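Local coordinates for Thiol:disulfide interchange protein dsbA-like (Escherichia coli, PDB 3C7M), which forms disulfide bonds by passing its own disulfide to other periplasmic proteins, working with DsbI to introduce an essential disulfide into the arylsulfate sulfotransferase AssT, at residues 34-39 with 99-104; 75-80 with 145-150; 23-28 with 70-75. One frame throughout, in Å; residues are numbered along the deposited sequence. Where two conformers were deposited one is given.

Contacts 1 and 3 are buried, whereas contact 2 lies at the surface. Contacts 2 and 3 share helix 65-81: in contact 3 it sends an aromatic side chain towards the sheet, and in contact 2 it pairs with helix 142-150. Contact 1 joins helix 30-38, which begins within the Cys-29/Cys-32 CxxC motif, to helix 92-106 and meets contact 3 through the salt bridge between Asp-36 and Lys-23. The chemistry follows position: an acid and a phenol bonded in a buried setting in contact 1, purely apolar ring packing near the centre in contact 3, and a neutral amide-to-hydroxyl bond between two helices in contact 2.

Contact 1 of 3, residues 34-39 with 99-104; sequences KYDKAV and AYYAAY
Tyr-101 reaches across from helix 92-106 and donates its phenolic hydroxyl to Asp-36 on helix 30-38, with OH 2.6 Å from OD2. It is the only hydrogen bond between the segments, and the two residues that make it supply nearly all of the buried surface. Asp-36 OD2 lies at the edge of the Tyr-101 ring, close to its plane, and also comes within 3.2 Å of ring atom CE2. The hydroxyl approaches from above the carboxylate plane, 41° out of it, and the two flat groups are turned 57° against each other. Asp-36 CB adds an apolar touch, 3.9 Å from Tyr-101 CE2. Asp-36 was modelled in two conformers, and this geometry belongs to one of them.

With CG anti to the carbonyl carbon in both residues (chi1 -79° in Asp-36), each side chain points toward the other helix, and the two cross at about a right angle where OH and OD2 meet. A second shell fixes the carboxylate. Lys-23 NZ forms a salt bridge with the same OD2 that the phenol uses, while OD1 is hydrogen-bonded to Thr-40 OG1 at the start of the next helix, so both oxygens are engaged. The Tyr-101 ring is steadied by stacking on Tyr-33.

Helix 30-38 begins within the Cys-29/Cys-32 CxxC motif of the thioredoxin fold, and Tyr-101 touches that motif. The contact ties helix 92-106 to this active-site helix beside strand 20-25, whose Lys-23 and Phe-25 touch Tyr-101, while Tyr-166 of strand 165-168 touches Asp-36.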
ATOM      1  N   LYS A  34       5.172  -7.772   7.635  1.00 14.89           N
ATOM      2  CA  LYS A  34       6.118  -8.858   7.358  1.00 16.06           C
ATOM      3  C   LYS A  34       6.568  -8.886   5.900  1.00 16.74           C
ATOM      4  O   LYS A  34       7.770  -8.910   5.615  1.00 16.72           O
ATOM      5  CB  LYS A  34       5.509 -10.201   7.755  1.00 16.23           C
ATOM      6  CG  LYS A  34       5.456 -10.425   9.259  1.00 17.97           C
ATOM      7  N   TYR A  35       5.606  -8.850   4.981  1.00 17.45           N
ATOM      8  CA  TYR A  35       5.934  -8.848   3.548  1.00 18.51           C
ATOM      9  C   TYR A  35       6.613  -7.548   3.085  1.00 18.74           C
ATOM     10  O   TYR A  35       7.447  -7.574   2.175  1.00 19.29           O
ATOM     11  CB  TYR A  35       4.716  -9.228   2.688  1.00 19.32           C
ATOM     12  CG  TYR A  35       4.353 -10.714   2.756  1.00 20.09           C
ATOM     13  CD1 TYR A  35       3.577 -11.216   3.798  1.00 21.51           C
ATOM     14  CD2 TYR A  35       4.791 -11.617   1.778  1.00 21.89           C
ATOM     15  CE1 TYR A  35       3.241 -12.572   3.874  1.00 21.97           C
ATOM     16  CE2 TYR A  35       4.460 -12.981   1.845  1.00 22.06           C
ATOM     17  CZ  TYR A  35       3.684 -13.449   2.900  1.00 21.90           C
ATOM     18  OH  TYR A  35       3.340 -14.789   2.998  1.00 22.83           O
ATOM     19  N   ASP A  36       6.274  -6.417   3.711  0.80 18.45           N
ATOM     20  CA  ASP A  36       6.936  -5.137   3.402  0.80 18.42           C
ATOM     21  C   ASP A  36       8.373  -5.084   3.917  0.80 18.97           C
ATOM     22  O   ASP A  36       9.200  -4.320   3.405  0.80 18.98           O
ATOM     23  CB  ASP A  36       6.146  -3.945   3.957  0.80 18.27           C
ATOM     24  CG  ASP A  36       4.956  -3.569   3.090  0.80 18.40           C
ATOM     25  OD1 ASP A  36       4.788  -4.132   1.987  0.80 17.86           O
ATOM     26  OD2 ASP A  36       4.170  -2.703   3.516  0.80 17.97           O
ATOM     27  N   LYS A  37       8.662  -5.884   4.940  1.00 19.26           N
ATOM     28  CA  LYS A  37      10.027  -5.991   5.441  1.00 19.98           C
ATOM     29  C   LYS A  37      10.852  -6.905   4.544  1.00 20.13           C
ATOM     30  O   LYS A  37      12.049  -6.673   4.361  1.00 21.49           O
ATOM     31  CB  LYS A  37      10.053  -6.508   6.882  1.00 19.98           C
ATOM     32  CG  LYS A  37       9.663  -5.457   7.914  1.00 20.65           C
ATOM     33  CD  LYS A  37       9.903  -5.941   9.337  1.00 21.77           C
ATOM     34  CE  LYS A  37       8.752  -6.790   9.854  1.00 23.43           C
ATOM     35  NZ  LYS A  37       9.035  -7.293  11.229  1.00 24.21           N
ATOM     36  N   ALA A  38      10.202  -7.922   3.980  1.00 19.68           N
ATOM     37  CA  ALA A  38      10.915  -9.033   3.343  1.00 18.70           C
ATOM     38  C   ALA A  38      10.877  -9.133   1.817  1.00 17.76           C
ATOM     39  O   ALA A  38      11.849  -9.603   1.212  1.00 18.05           O
ATOM     40  CB  ALA A  38      10.472 -10.356   3.954  1.00 19.32           C
ATOM     41  N   VAL A  39       9.762  -8.741   1.199  0.60 16.94           N
ATOM     42  CA  VAL A  39       9.590  -8.967  -0.249  0.60 15.68           C
ATOM     43  C   VAL A  39       9.173  -7.757  -1.091  0.60 14.95           C
ATOM     44  O   VAL A  39       9.611  -7.638  -2.231  0.60 14.69           O
ATOM     45  CB  VAL A  39       8.667 -10.200  -0.579  0.60 15.97           C
ATOM     46  CG1 VAL A  39       9.004 -11.385   0.318  0.60 16.25           C
ATOM     47  CG2 VAL A  39       7.183  -9.859  -0.459  0.60 15.75           C
ATOM     48  N   ALA A  99       6.825   3.936  10.180  1.00 10.17           N
ATOM     49  CA  ALA A  99       6.548   4.497  11.501  1.00  9.75           C
ATOM     50  C   ALA A  99       5.251   3.916  12.061  1.00  9.44           C
ATOM     51  O   ALA A  99       5.184   3.569  13.246  1.00 10.08           O
ATOM     52  CB  ALA A  99       6.478   6.010  11.443  1.00 10.33           C
ATOM     53  N   TYR A 100       4.223   3.810  11.216  1.00  9.21           N
ATOM     54  CA  TYR A 100       2.961   3.218  11.658  1.00  8.64           C
ATOM     55  C   TYR A 100       3.092   1.737  11.950  1.00  8.94           C
ATOM     56  O   TYR A 100       2.550   1.258  12.937  1.00  9.07           O
ATOM     57  CB  TYR A 100       1.830   3.461  10.649  1.00  8.61           C
ATOM     58  CG  TYR A 100       1.319   4.880  10.677  1.00  8.10           C
ATOM     59  CD1 TYR A 100       0.904   5.470  11.870  1.00  7.92           C
ATOM     60  CD2 TYR A 100       1.242   5.630   9.510  1.00  8.23           C
ATOM     61  CE1 TYR A 100       0.431   6.786  11.897  1.00  8.16           C
ATOM     62  CE2 TYR A 100       0.775   6.934   9.524  1.00  8.23           C
ATOM     63  CZ  TYR A 100       0.366   7.510  10.722  1.00  8.07           C
ATOM     64  OH  TYR A 100      -0.095   8.812  10.723  1.00  8.37           O
ATOM     65  N   TYR A 101       3.800   1.007  11.095  1.00  8.87           N
ATOM     66  CA  TYR A 101       3.999  -0.408  11.354  1.00  9.04           C
ATOM     67  C   TYR A 101       4.728  -0.607  12.689  1.00  9.60           C
ATOM     68  O   TYR A 101       4.315  -1.439  13.498  1.00  9.72           O
ATOM     69  CB  TYR A 101       4.826  -1.044  10.242  1.00  9.30           C
ATOM     70  CG  TYR A 101       4.116  -1.413   8.953  1.00  9.29           C
ATOM     71  CD1 TYR A 101       2.792  -1.881   8.938  1.00  9.85           C
ATOM     72  CD2 TYR A 101       4.810  -1.358   7.750  1.00  9.68           C
ATOM     73  CE1 TYR A 101       2.177  -2.255   7.730  1.00  9.76           C
ATOM     74  CE2 TYR A 101       4.217  -1.723   6.558  1.00  8.81           C
ATOM     75  CZ  TYR A 101       2.905  -2.173   6.551  1.00  8.83           C
ATOM     76  OH  TYR A 101       2.324  -2.546   5.355  1.00 11.54           O
ATOM     77  N   ALA A 102       5.796   0.159  12.916  1.00  9.21           N
ATOM     78  CA  ALA A 102       6.562   0.034  14.165  1.00  9.60           C
ATOM     79  C   ALA A 102       5.707   0.398  15.374  1.00 10.24           C
ATOM     80  O   ALA A 102       5.701  -0.319  16.378  1.00 10.45           O
ATOM     81  CB  ALA A 102       7.830   0.873  14.123  1.00 10.12           C
ATOM     82  N   ALA A 103       4.975   1.505  15.278  1.00  9.73           N
ATOM     83  CA  ALA A 103       4.137   1.947  16.392  1.00  9.90           C
ATOM     84  C   ALA A 103       3.067   0.911  16.724  1.00 10.06           C
ATOM     85  O   ALA A 103       2.937   0.497  17.870  1.00  9.72           O
ATOM     86  CB  ALA A 103       3.507   3.314  16.094  1.00  9.95           C
ATOM     87  N   TYR A 104       2.310   0.489  15.717  1.00  9.33           N
ATOM     88  CA  TYR A 104       1.195  -0.423  15.924  1.00  9.65           C
ATOM     89  C   TYR A 104       1.640  -1.833  16.331  1.00 10.28           C
ATOM     90  O   TYR A 104       1.122  -2.384  17.297  1.00 10.81           O
ATOM     91  CB  TYR A 104       0.303  -0.468  14.672  1.00  9.54           C
ATOM     92  CG  TYR A 104      -0.930  -1.322  14.838  1.00  9.95           C
ATOM     93  CD1 TYR A 104      -0.869  -2.696  14.636  1.00  9.55           C
ATOM     94  CD2 TYR A 104      -2.148  -0.762  15.198  1.00 10.15           C
ATOM     95  CE1 TYR A 104      -1.991  -3.502  14.789  1.00 10.78           C
ATOM     96  CE2 TYR A 104      -3.286  -1.555  15.358  1.00 11.17           C
ATOM     97  CZ  TYR A 104      -3.196  -2.925  15.152  1.00 10.03           C
ATOM     98  OH  TYR A 104      -4.308  -3.731  15.302  1.00 12.50           O
TER

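Contact 2 of 3, residues 75-80 with 145-150; sequences LINKDK and QETLEK
Asn-77 on helix 65-81 and Thr-147 on helix 142-150 face each other from opposite directions, and the amide donates to the hydroxyl, ND2 to OG1, at 3.0 Å. The bond is nearly straight, with an N-H...O angle of 174°, and Thr-147 OG1 lies almost in the Asn-77 amide plane, only 3° out of it. The two helices are 8.4 Å apart here, measured between the CA atoms of Asn-77 and Thr-147.

The compact part of the interface lies beside this bond. With Thr-147 OG1 set beside its own backbone N (chi1 -64°), CG2 falls anti to that N and packs against Ala-73 of helix 65-81. Leu-148 presses on the same alanine, Leu-148 CD2 lying 3.8 Å from Ala-73 CB. Asn-77 also rests against Ala-143 and Val-144. On the other flank the interface gives way to solvent: Glu-146 and Lys-150 are exposed and make no contact across it. Gln-145, on the far side of its helix, bonds through NE2 to Leu-139 O.

Each polar group has a second partner one helical turn back in its own helix. Asn-77 ND2 also bonds to Ala-73 O, and Thr-147 OG1 to Ala-143 O, for which the hydroxyl must supply the proton. A short chain of hydrogen bonds thus links the two carbonyls, with ND2 donating both ways and the hydroxyl accepting from it and donating onward. Two bonds hold the amide nitrogen and fix the orientation of the amide, giving the helix pair a directional, uncharged link at a partly solvated seam.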
ATOM      1  N   LEU A  75       1.204  11.657   1.088  1.00  9.02           N
ATOM      2  CA  LEU A  75       2.646  11.467   0.952  1.00  9.36           C
ATOM      3  C   LEU A  75       3.043  10.788  -0.351  1.00  9.73           C
ATOM      4  O   LEU A  75       4.069  11.134  -0.928  1.00  9.83           O
ATOM      5  CB  LEU A  75       3.227  10.742   2.170  1.00  9.46           C
ATOM      6  CG  LEU A  75       3.028  11.490   3.497  1.00  9.60           C
ATOM      7  CD1 LEU A  75       3.485  10.643   4.665  1.00 10.91           C
ATOM      8  CD2 LEU A  75       3.720  12.867   3.513  1.00  9.86           C
ATOM      9  N   ILE A  76       2.222   9.850  -0.822  1.00  9.90           N
ATOM     10  CA  ILE A  76       2.464   9.217  -2.129  1.00 10.63           C
ATOM     11  C   ILE A  76       2.404  10.248  -3.244  1.00 11.34           C
ATOM     12  O   ILE A  76       3.266  10.275  -4.115  1.00 11.76           O
ATOM     13  CB  ILE A  76       1.490   8.041  -2.410  1.00 10.64           C
ATOM     14  CG1 ILE A  76       1.902   6.841  -1.571  1.00 11.28           C
ATOM     15  CG2 ILE A  76       1.523   7.645  -3.895  1.00 11.73           C
ATOM     16  CD1 ILE A  76       0.849   5.747  -1.505  1.00 10.46           C
ATOM     17  N   ASN A  77       1.390  11.101  -3.208  1.00 12.08           N
ATOM     18  CA  ASN A  77       1.278  12.159  -4.212  1.00 13.00           C
ATOM     19  C   ASN A  77       2.444  13.142  -4.182  1.00 13.51           C
ATOM     20  O   ASN A  77       2.945  13.543  -5.234  1.00 13.70           O
ATOM     21  CB  ASN A  77      -0.080  12.845  -4.120  1.00 13.31           C
ATOM     22  CG  ASN A  77      -1.160  12.066  -4.860  1.00 14.74           C
ATOM     23  OD1 ASN A  77      -1.243  12.117  -6.095  1.00 17.32           O
ATOM     24  ND2 ASN A  77      -1.975  11.317  -4.118  1.00 14.67           N
ATOM     25  N   LYS A  78       2.898  13.495  -2.983  1.00 13.50           N
ATOM     26  CA  LYS A  78       4.072  14.347  -2.841  1.00 14.10           C
ATOM     27  C   LYS A  78       5.325  13.670  -3.410  1.00 14.41           C
ATOM     28  O   LYS A  78       6.040  14.274  -4.218  1.00 14.20           O
ATOM     29  CB  LYS A  78       4.274  14.758  -1.387  1.00 14.18           C
ATOM     30  CG  LYS A  78       5.219  15.926  -1.221  1.00 16.45           C
ATOM     31  CD  LYS A  78       5.184  16.430   0.203  1.00 18.56           C
ATOM     32  CE  LYS A  78       6.066  17.653   0.392  1.00 19.76           C
ATOM     33  NZ  LYS A  78       7.504  17.302   0.386  1.00 20.44           N
ATOM     34  N   ASP A  79       5.580  12.420  -3.016  1.00 14.57           N
ATOM     35  CA  ASP A  79       6.749  11.674  -3.521  1.00 14.97           C
ATOM     36  C   ASP A  79       6.720  11.566  -5.051  1.00 15.95           C
ATOM     37  O   ASP A  79       7.720  11.846  -5.722  1.00 16.20           O
ATOM     38  CB  ASP A  79       6.830  10.267  -2.908  1.00 14.84           C
ATOM     39  CG  ASP A  79       7.225  10.273  -1.433  0.80 14.28           C
ATOM     40  OD1 ASP A  79       7.872  11.234  -0.959  0.80 14.27           O
ATOM     41  OD2 ASP A  79       6.889   9.280  -0.750  0.80 13.09           O
ATOM     42  N   LYS A  80       5.567  11.178  -5.588  1.00 16.53           N
ATOM     43  CA  LYS A  80       5.375  11.062  -7.039  1.00 17.77           C
ATOM     44  C   LYS A  80       5.641  12.381  -7.776  1.00 18.20           C
ATOM     45  O   LYS A  80       6.322  12.390  -8.808  1.00 18.38           O
ATOM     46  CB  LYS A  80       3.974  10.530  -7.358  1.00 17.88           C
ATOM     47  CG  LYS A  80       3.852   9.025  -7.222  1.00 19.84           C
ATOM     48  N   GLN A 145      -7.527  13.572  -3.290  1.00 11.55           N
ATOM     49  CA  GLN A 145      -8.899  13.076  -3.215  1.00 11.80           C
ATOM     50  C   GLN A 145      -9.192  11.972  -4.243  1.00 11.62           C
ATOM     51  O   GLN A 145      -9.921  11.029  -3.937  1.00 12.11           O
ATOM     52  CB  GLN A 145      -9.899  14.237  -3.293  1.00 11.99           C
ATOM     53  CG  GLN A 145      -9.856  15.152  -2.054  1.00 13.59           C
ATOM     54  CD  GLN A 145     -10.173  14.419  -0.753  1.00 15.70           C
ATOM     55  OE1 GLN A 145     -11.147  13.660  -0.669  1.00 18.12           O
ATOM     56  NE2 GLN A 145      -9.353  14.650   0.272  1.00 16.24           N
ATOM     57  N   GLU A 146      -8.628  12.103  -5.445  0.50 11.94           N
ATOM     58  CA  GLU A 146      -8.746  11.081  -6.494  0.50 12.16           C
ATOM     59  C   GLU A 146      -8.136   9.757  -6.028  0.50 11.24           C
ATOM     60  O   GLU A 146      -8.718   8.690  -6.229  0.50 11.06           O
ATOM     61  CB  GLU A 146      -8.051  11.536  -7.783  0.50 12.20           C
ATOM     62  CG  GLU A 146      -8.735  12.668  -8.552  0.50 13.86           C
ATOM     63  CD  GLU A 146      -7.800  13.340  -9.556  0.50 14.10           C
ATOM     64  OE1 GLU A 146      -7.061  12.627 -10.269  0.50 17.37           O
ATOM     65  OE2 GLU A 146      -7.802  14.587  -9.633  0.50 17.52           O
ATOM     66  N   THR A 147      -6.961   9.836  -5.404  1.00 10.29           N
ATOM     67  CA  THR A 147      -6.282   8.656  -4.863  1.00  9.95           C
ATOM     68  C   THR A 147      -7.172   7.962  -3.837  1.00  9.48           C
ATOM     69  O   THR A 147      -7.364   6.745  -3.894  1.00  9.13           O
ATOM     70  CB  THR A 147      -4.918   9.044  -4.247  1.00  9.85           C
ATOM     71  OG1 THR A 147      -4.058   9.553  -5.282  1.00 10.34           O
ATOM     72  CG2 THR A 147      -4.239   7.849  -3.587  1.00 10.22           C
ATOM     73  N   LEU A 148      -7.736   8.734  -2.910  1.00  9.35           N
ATOM     74  CA  LEU A 148      -8.609   8.170  -1.882  1.00  9.51           C
ATOM     75  C   LEU A 148      -9.833   7.490  -2.498  1.00  9.73           C
ATOM     76  O   LEU A 148     -10.274   6.435  -2.026  1.00  9.91           O
ATOM     77  CB  LEU A 148      -9.007   9.248  -0.863  1.00  9.18           C
ATOM     78  CG  LEU A 148      -7.865   9.714   0.043  1.00  9.85           C
ATOM     79  CD1 LEU A 148      -8.311  10.923   0.833  1.00 10.99           C
ATOM     80  CD2 LEU A 148      -7.387   8.602   0.988  1.00  9.24           C
ATOM     81  N   GLU A 149     -10.358   8.081  -3.566  1.00 10.20           N
ATOM     82  CA  GLU A 149     -11.470   7.500  -4.300  1.00 10.15           C
ATOM     83  C   GLU A 149     -11.078   6.165  -4.945  1.00 10.04           C
ATOM     84  O   GLU A 149     -11.808   5.182  -4.822  1.00 10.77           O
ATOM     85  CB  GLU A 149     -11.986   8.501  -5.343  1.00 10.38           C
ATOM     86  CG  GLU A 149     -13.082   7.971  -6.261  1.00 12.22           C
ATOM     87  CD  GLU A 149     -14.462   7.970  -5.636  0.70 13.12           C
ATOM     88  OE1 GLU A 149     -14.591   8.072  -4.397  0.70 13.66           O
ATOM     89  OE2 GLU A 149     -15.435   7.855  -6.402  0.70 14.16           O
ATOM     90  N   LYS A 150      -9.916   6.123  -5.595  1.00  9.67           N
ATOM     91  CA  LYS A 150      -9.425   4.869  -6.183  1.00  9.76           C
ATOM     92  C   LYS A 150      -9.301   3.755  -5.142  1.00  9.03           C
ATOM     93  O   LYS A 150      -9.651   2.588  -5.398  1.00  9.34           O
ATOM     94  CB  LYS A 150      -8.071   5.089  -6.861  1.00  9.77           C
ATOM     95  CG  LYS A 150      -8.162   5.849  -8.156  1.00 12.50           C
ATOM     96  CD  LYS A 150      -6.788   6.062  -8.760  1.00 16.62           C
ATOM     97  CE  LYS A 150      -6.890   6.546 -10.205  1.00 19.62           C
ATOM     98  NZ  LYS A 150      -8.049   7.460 -10.452  0.50 19.00           N
TER

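Contact 3 of 3, residues 23-28 with 70-75; sequences KVFSYA and EVFAVL
Next to the Phe-25 and Phe-72 pair that joins strand 20-25 to helix 65-81, Ser-26 OG accepts a hydrogen bond from Ala-28 N at 3.0 Å, with an N-H...O angle of 154°. This ST turn follows directly on the end of the strand, where the chain turns towards the CxxC. No hydrogen bond crosses between the two segments; ring against ring does the work. Phe-25 CZ comes 3.7 Å from Phe-72 CE2 and equally close to CD2, while Phe-25 CE2 lies 3.8 Å from Phe-72 CE2. The centroids are 5.5 Å apart and the planes inclined at 35°, an oblique meeting.

Strand 20-25 is an inner strand of the thioredoxin sheet, hydrogen-bonded between 165-168 and 52-57; helix 65-81 belongs to the helical insertion that marks DsbA-like proteins. The Phe-25 ring is carried by a CG lodged between the backbone N and the carbonyl carbon (chi1 78°), and from there it leans over to the helix.

His-57 meets both phenylalanines edge-to-face, and its NE2 is bonded to Tyr-27 N, so it joins the aromatic cluster to the loop. Phe-93 packs edge-to-face on Phe-72. Further along the loop, Ala-28 CB lies 3.9 Å above the plane of the Tyr-27 ring, over its centre, and Tyr-27 OH is bonded to Tyr-64 N just ahead of helix 65-81.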
ATOM      1  N   LYS A  23      -0.550  -3.021  -4.519  1.00  8.78           N
ATOM      2  CA  LYS A  23      -0.509  -3.756  -3.266  1.00  8.99           C
ATOM      3  C   LYS A  23      -1.548  -3.179  -2.323  1.00  8.69           C
ATOM      4  O   LYS A  23      -1.381  -2.065  -1.811  1.00  8.92           O
ATOM      5  CB  LYS A  23       0.875  -3.718  -2.616  1.00  9.52           C
ATOM      6  CG  LYS A  23       0.932  -4.546  -1.333  1.00 11.70           C
ATOM      7  CD  LYS A  23       2.100  -4.173  -0.451  1.00 15.37           C
ATOM      8  CE  LYS A  23       1.937  -2.738   0.029  1.00 16.91           C
ATOM      9  NZ  LYS A  23       2.544  -2.545   1.364  1.00 19.03           N
ATOM     10  N   VAL A  24      -2.626  -3.926  -2.119  1.00  8.73           N
ATOM     11  CA  VAL A  24      -3.625  -3.536  -1.129  1.00  8.70           C
ATOM     12  C   VAL A  24      -3.078  -3.902   0.244  1.00  8.84           C
ATOM     13  O   VAL A  24      -2.663  -5.037   0.476  1.00  8.88           O
ATOM     14  CB  VAL A  24      -4.996  -4.199  -1.375  1.00  8.55           C
ATOM     15  CG1 VAL A  24      -6.022  -3.663  -0.371  1.00  9.97           C
ATOM     16  CG2 VAL A  24      -5.459  -3.931  -2.810  1.00  9.12           C
ATOM     17  N   PHE A  25      -3.044  -2.934   1.153  1.00  8.52           N
ATOM     18  CA  PHE A  25      -2.476  -3.190   2.476  1.00  8.85           C
ATOM     19  C   PHE A  25      -3.181  -2.369   3.537  1.00  8.96           C
ATOM     20  O   PHE A  25      -3.966  -1.475   3.224  1.00  8.65           O
ATOM     21  CB  PHE A  25      -0.964  -2.907   2.488  1.00  9.31           C
ATOM     22  CG  PHE A  25      -0.619  -1.445   2.578  1.00  9.31           C
ATOM     23  CD1 PHE A  25      -0.896  -0.572   1.515  1.00  9.58           C
ATOM     24  CD2 PHE A  25      -0.046  -0.929   3.736  1.00 10.22           C
ATOM     25  CE1 PHE A  25      -0.595   0.790   1.609  1.00 10.97           C
ATOM     26  CE2 PHE A  25       0.255   0.430   3.827  1.00  9.85           C
ATOM     27  CZ  PHE A  25      -0.018   1.280   2.762  1.00 10.11           C
ATOM     28  N   SER A  26      -2.900  -2.705   4.793  1.00  9.15           N
ATOM     29  CA  SER A  26      -3.360  -1.914   5.939  1.00  9.29           C
ATOM     30  C   SER A  26      -2.229  -1.765   6.930  1.00  9.43           C
ATOM     31  O   SER A  26      -1.494  -2.722   7.181  1.00  9.68           O
ATOM     32  CB  SER A  26      -4.528  -2.611   6.639  1.00  9.72           C
ATOM     33  OG  SER A  26      -4.767  -2.041   7.920  1.00  9.94           O
ATOM     34  N   TYR A  27      -2.096  -0.577   7.514  1.00  8.89           N
ATOM     35  CA  TYR A  27      -1.100  -0.354   8.558  1.00  9.18           C
ATOM     36  C   TYR A  27      -1.274  -1.360   9.714  1.00  9.94           C
ATOM     37  O   TYR A  27      -0.305  -1.704  10.403  1.00 10.38           O
ATOM     38  CB  TYR A  27      -1.192   1.088   9.085  1.00  9.15           C
ATOM     39  CG  TYR A  27      -2.347   1.297  10.042  1.00  8.73           C
ATOM     40  CD1 TYR A  27      -3.643   1.498   9.573  1.00  8.46           C
ATOM     41  CD2 TYR A  27      -2.140   1.266  11.421  1.00  8.16           C
ATOM     42  CE1 TYR A  27      -4.712   1.660  10.452  1.00  8.17           C
ATOM     43  CE2 TYR A  27      -3.194   1.436  12.302  1.00  7.63           C
ATOM     44  CZ  TYR A  27      -4.468   1.630  11.819  1.00  8.43           C
ATOM     45  OH  TYR A  27      -5.499   1.805  12.705  1.00  9.01           O
ATOM     46  N   ALA A  28      -2.508  -1.821   9.922  1.00 10.33           N
ATOM     47  CA  ALA A  28      -2.846  -2.654  11.085  1.00 11.61           C
ATOM     48  C   ALA A  28      -2.694  -4.153  10.826  1.00 12.98           C
ATOM     49  O   ALA A  28      -3.012  -4.979  11.690  1.00 13.26           O
ATOM     50  CB  ALA A  28      -4.247  -2.332  11.562  1.00 11.16           C
ATOM     51  N   GLU A  70      -5.481   8.872   4.476  1.00  7.44           N
ATOM     52  CA  GLU A  70      -5.230  10.290   4.195  1.00  8.16           C
ATOM     53  C   GLU A  70      -3.744  10.608   4.197  1.00  7.76           C
ATOM     54  O   GLU A  70      -3.233  11.247   3.272  1.00  7.57           O
ATOM     55  CB  GLU A  70      -5.942  11.175   5.209  1.00  8.63           C
ATOM     56  CG  GLU A  70      -7.460  11.084   5.136  1.00 10.72           C
ATOM     57  CD  GLU A  70      -8.148  11.928   6.196  1.00 16.12           C
ATOM     58  OE1 GLU A  70      -7.576  12.110   7.296  1.00 17.90           O
ATOM     59  OE2 GLU A  70      -9.271  12.411   5.924  1.00 19.86           O
ATOM     60  N   VAL A  71      -3.044  10.150   5.231  1.00  7.69           N
ATOM     61  CA  VAL A  71      -1.611  10.428   5.336  1.00  7.54           C
ATOM     62  C   VAL A  71      -0.879   9.808   4.145  1.00  7.60           C
ATOM     63  O   VAL A  71      -0.083  10.471   3.482  1.00  8.17           O
ATOM     64  CB  VAL A  71      -1.041   9.935   6.687  1.00  7.47           C
ATOM     65  CG1 VAL A  71       0.477   9.982   6.689  1.00  8.48           C
ATOM     66  CG2 VAL A  71      -1.609  10.773   7.846  1.00  9.18           C
ATOM     67  N   PHE A  72      -1.173   8.543   3.854  1.00  7.83           N
ATOM     68  CA  PHE A  72      -0.496   7.860   2.752  1.00  7.35           C
ATOM     69  C   PHE A  72      -0.811   8.476   1.392  1.00  7.89           C
ATOM     70  O   PHE A  72       0.089   8.601   0.567  1.00  8.58           O
ATOM     71  CB  PHE A  72      -0.818   6.364   2.729  1.00  7.60           C
ATOM     72  CG  PHE A  72      -0.352   5.601   3.948  1.00  6.97           C
ATOM     73  CD1 PHE A  72       0.818   5.954   4.635  1.00  7.35           C
ATOM     74  CD2 PHE A  72      -1.069   4.490   4.376  1.00  7.63           C
ATOM     75  CE1 PHE A  72       1.232   5.228   5.755  1.00  7.57           C
ATOM     76  CE2 PHE A  72      -0.656   3.753   5.490  1.00  8.46           C
ATOM     77  CZ  PHE A  72       0.496   4.113   6.173  1.00  7.18           C
ATOM     78  N   ALA A  73      -2.070   8.863   1.166  1.00  7.92           N
ATOM     79  CA  ALA A  73      -2.456   9.490  -0.104  1.00  8.01           C
ATOM     80  C   ALA A  73      -1.712  10.806  -0.295  1.00  8.69           C
ATOM     81  O   ALA A  73      -1.218  11.105  -1.389  1.00  9.05           O
ATOM     82  CB  ALA A  73      -3.968   9.712  -0.178  1.00  8.76           C
ATOM     83  N   VAL A  74      -1.617  11.587   0.774  1.00  8.45           N
ATOM     84  CA  VAL A  74      -0.880  12.854   0.697  1.00  8.42           C
ATOM     85  C   VAL A  74       0.589  12.590   0.367  1.00  8.86           C
ATOM     86  O   VAL A  74       1.149  13.189  -0.555  1.00  9.67           O
ATOM     87  CB  VAL A  74      -1.029  13.678   1.992  1.00  8.37           C
ATOM     88  CG1 VAL A  74       0.055  14.754   2.084  1.00  7.91           C
ATOM     89  CG2 VAL A  74      -2.424  14.303   2.053  1.00  8.06           C
ATOM     90  N   LEU A  75       1.204  11.657   1.088  1.00  9.02           N
ATOM     91  CA  LEU A  75       2.646  11.467   0.952  1.00  9.36           C
ATOM     92  C   LEU A  75       3.043  10.788  -0.351  1.00  9.73           C
ATOM     93  O   LEU A  75       4.069  11.134  -0.928  1.00  9.83           O
ATOM     94  CB  LEU A  75       3.227  10.742   2.170  1.00  9.46           C
ATOM     95  CG  LEU A  75       3.028  11.490   3.497  1.00  9.60           C
ATOM     96  CD1 LEU A  75       3.485  10.643   4.665  1.00 10.91           C
ATOM     97  CD2 LEU A  75       3.720  12.867   3.513  1.00  9.86           C
TER